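Local coordinates for 2S Albumin protein (Dolichos, PDB 6IX1) that is a seed albumin of the hemopexin-repeat type, probably serving as a storage protein and perhaps binding small ligands, though its exact role is not established, at residues F159-G164 with N203-K208. Numbering follows the deposited sequence.
Sequences FPVLKG and NTLTGK
Two neighbouring blades of a four-bladed hemopexin-type beta-propeller meet here at the rim. Val-161, on the 3-10 turn that follows helix 155-158, packs against Asn-203 and Leu-205 on the segment carrying the outermost strand of the next blade. The CG2 methyl of Val-161 lies 3.6 Å from the backbone O of Asn-203 and 3.9 Å from CG of Leu-205. CG1 stands between the backbone N and the carbonyl carbon (chi1 76°), which leaves CG2 anti to the backbone N and facing the strand. CG1 of Val-161 meets CB of Asn-203 at 4.0 Å. Leu-162 adds a second apolar touch, CD2 to CD2 of Leu-205 at 4.1 Å.

Each blade of the propeller is a small antiparallel sheet, and here the turn after helix 155-158 lies against the outer strand of the following blade. No direct hydrogen bond joins the two segments. A water links them instead, accepting from ND2 of Asn-203 at 2.7 Å and from the backbone N of Val-161 at 3.0 Å. The other end of the amide, OD1, is bonded to the backbone N of Thr-197, so both ends of the group are held. OD1 also sits 3.4 Å from CE1 of Phe-159, with amide and ring planes 47° apart. That ring packs edge-to-face with Tyr-131 and Tyr-138 of its own blade. A leucine at Asn-203 would probably leave the bridging water without its donor on this side and the N-H of Thr-197 without its acceptor. Leu-205 also leans on Val-192 and Ile-194 of the adjacent strand 190-195.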
ATOM      1  N   PHE A 159      14.123   6.970   7.146  1.00  7.12           N
ATOM      2  CA  PHE A 159      13.245   6.813   8.343  1.00  6.53           C
ATOM      3  C   PHE A 159      14.039   6.255   9.510  1.00  7.35           C
ATOM      4  O   PHE A 159      13.741   5.165   9.964  1.00  7.56           O
ATOM      5  CB  PHE A 159      12.028   5.953   7.959  1.00  6.64           C
ATOM      6  CG  PHE A 159      11.221   6.447   6.827  1.00  7.51           C
ATOM      7  CD1 PHE A 159      10.162   7.302   7.066  1.00  9.12           C
ATOM      8  CD2 PHE A 159      11.480   6.017   5.538  1.00  9.60           C
ATOM      9  CE1 PHE A 159       9.419   7.787   6.015  1.00 10.22           C
ATOM     10  CE2 PHE A 159      10.717   6.511   4.493  1.00 10.89           C
ATOM     11  CZ  PHE A 159       9.673   7.357   4.744  1.00 10.19           C
ATOM     12  N   PRO A 160      15.049   7.026  10.011  1.00  7.48           N
ATOM     13  CA  PRO A 160      15.786   6.556  11.168  1.00  7.99           C
ATOM     14  C   PRO A 160      14.896   6.314  12.390  1.00  7.62           C
ATOM     15  O   PRO A 160      15.284   5.564  13.254  1.00  7.57           O
ATOM     16  CB  PRO A 160      16.850   7.613  11.435  1.00  8.92           C
ATOM     17  CG  PRO A 160      16.244   8.844  10.772  1.00  8.42           C
ATOM     18  CD  PRO A 160      15.527   8.340   9.539  1.00  7.73           C
ATOM     19  N   VAL A 161      13.674   6.905  12.420  1.00  7.61           N
ATOM     20  CA  VAL A 161      12.759   6.676  13.546  1.00  7.82           C
ATOM     21  C   VAL A 161      12.430   5.189  13.652  1.00  8.28           C
ATOM     22  O   VAL A 161      11.988   4.759  14.687  1.00  8.34           O
ATOM     23  CB  VAL A 161      11.530   7.589  13.417  1.00  8.67           C
ATOM     24  CG1 VAL A 161      10.570   7.095  12.381  1.00  9.19           C
ATOM     25  CG2 VAL A 161      10.767   7.726  14.734  1.00 10.89           C
ATOM     26  N   LEU A 162      12.555   4.453  12.567  1.00  7.71           N
ATOM     27  CA  LEU A 162      12.211   3.017  12.550  1.00  7.69           C
ATOM     28  C   LEU A 162      13.389   2.105  12.931  1.00  8.25           C
ATOM     29  O   LEU A 162      13.199   0.922  13.059  1.00  9.19           O
ATOM     30  CB  LEU A 162      11.758   2.610  11.140  1.00  7.34           C
ATOM     31  CG  LEU A 162      10.515   3.324  10.651  1.00  7.69           C
ATOM     32  CD1 LEU A 162      10.203   2.850   9.229  1.00  9.47           C
ATOM     33  CD2 LEU A 162       9.322   3.017  11.535  1.00  8.67           C
ATOM     34  N   LYS A 163      14.551   2.699  13.179  1.00  7.55           N
ATOM     35  CA  LYS A 163      15.679   1.907  13.695  1.00  8.40           C
ATOM     36  C   LYS A 163      15.263   1.241  15.000  1.00  7.79           C
ATOM     37  O   LYS A 163      14.689   1.829  15.901  1.00  8.90           O
ATOM     38  CB  LYS A 163      16.908   2.773  13.927  1.00  8.12           C
ATOM     39  CG  LYS A 163      17.537   3.230  12.617  1.00  9.18           C
ATOM     40  CD  LYS A 163      18.715   4.187  12.816  1.00  9.63           C
ATOM     41  CE  LYS A 163      19.437   4.567  11.569  1.00  9.73           C
ATOM     42  NZ  LYS A 163      20.737   5.098  11.832  1.00 15.60           N
ATOM     43  N   GLY A 164      15.634  -0.043  15.130  1.00  9.27           N
ATOM     44  CA  GLY A 164      15.336  -0.840  16.293  1.00 10.51           C
ATOM     45  C   GLY A 164      13.968  -1.450  16.279  1.00 11.94           C
ATOM     46  O   GLY A 164      13.479  -1.939  17.313  1.00 14.62           O
ATOM     47  N   ASN A 203      10.579  12.330  10.957  1.00  9.03           N
ATOM     48  CA  ASN A 203       9.389  11.500  11.057  1.00  8.40           C
ATOM     49  C   ASN A 203       9.224  11.109  12.519  1.00  9.76           C
ATOM     50  O   ASN A 203      10.146  11.015  13.284  1.00  9.86           O
ATOM     51  CB  ASN A 203       9.524  10.263  10.200  1.00  7.22           C
ATOM     52  CG  ASN A 203      10.156  10.545   8.867  1.00  7.44           C
ATOM     53  OD1 ASN A 203       9.480  10.684   7.862  1.00  8.49           O
ATOM     54  ND2 ASN A 203      11.494  10.683   8.858  1.00  6.99           N
ATOM     55  N   THR A 204       7.977  10.909  12.904  1.00  9.51           N
ATOM     56  CA  THR A 204       7.657  10.522  14.297  1.00  9.13           C
ATOM     57  C   THR A 204       6.813   9.256  14.288  1.00  8.87           C
ATOM     58  O   THR A 204       6.103   8.999  13.349  1.00 10.09           O
ATOM     59  CB  THR A 204       7.054  11.639  15.106  1.00 13.84           C
ATOM     60  OG1 THR A 204       5.998  12.146  14.339  1.00 18.25           O
ATOM     61  CG2 THR A 204       8.109  12.683  15.346  1.00 18.17           C
ATOM     62  N   LEU A 205       6.887   8.519  15.393  1.00 10.84           N
ATOM     63  CA  LEU A 205       5.925   7.424  15.625  1.00 12.99           C
ATOM     64  C   LEU A 205       4.744   8.040  16.325  1.00 14.40           C
ATOM     65  O   LEU A 205       4.946   8.709  17.368  1.00 21.54           O
ATOM     66  CB  LEU A 205       6.463   6.305  16.500  1.00 16.02           C
ATOM     67  CG  LEU A 205       7.666   5.661  15.879  1.00 15.57           C
ATOM     68  CD1 LEU A 205       8.168   4.460  16.650  1.00 19.21           C
ATOM     69  CD2 LEU A 205       7.493   5.230  14.463  1.00 14.97           C
ATOM     70  N   THR A 206       3.559   7.729  15.880  1.00 12.43           N
ATOM     71  CA  THR A 206       2.329   8.165  16.574  1.00 12.63           C
ATOM     72  C   THR A 206       1.928   6.939  17.395  1.00 14.53           C
ATOM     73  O   THR A 206       1.418   5.990  16.755  1.00 18.24           O
ATOM     74  CB  THR A 206       1.263   8.673  15.611  1.00 15.13           C
ATOM     75  OG1 THR A 206       1.768   9.627  14.695  1.00 23.58           O
ATOM     76  CG2 THR A 206       0.058   9.191  16.395  1.00 16.01           C
ATOM     77  N   GLY A 207       2.191   6.897  18.706  1.00 16.78           N
ATOM     78  CA  GLY A 207       1.933   5.682  19.508  1.00 21.32           C
ATOM     79  C   GLY A 207       2.982   4.605  19.363  1.00 18.33           C
ATOM     80  O   GLY A 207       4.121   4.973  19.029  1.00 20.20           O
ATOM     81  N   LYS A 208       2.623   3.326  19.479  1.00 15.26           N
ATOM     82  CA  LYS A 208       3.579   2.214  19.615  1.00 13.11           C
ATOM     83  C   LYS A 208       3.415   1.280  18.396  1.00 13.57           C
ATOM     84  O   LYS A 208       2.297   1.180  17.835  1.00 15.08           O
ATOM     85  CB  LYS A 208       3.401   1.500  20.973  1.00 18.28           C
ATOM     86  CG  LYS A 208       3.530   2.424  22.176  1.00 21.40           C
ATOM     87  CD  LYS A 208       2.439   2.318  23.246  1.00 29.20           C
ATOM     88  CE  LYS A 208       1.097   2.699  22.630  1.00 26.50           C
ATOM     89  NZ  LYS A 208       0.530   4.020  23.015  1.00 18.93           N
TER
HETATM   90  O   HOH W   1      12.880   9.345  10.800  1.00  9.60           O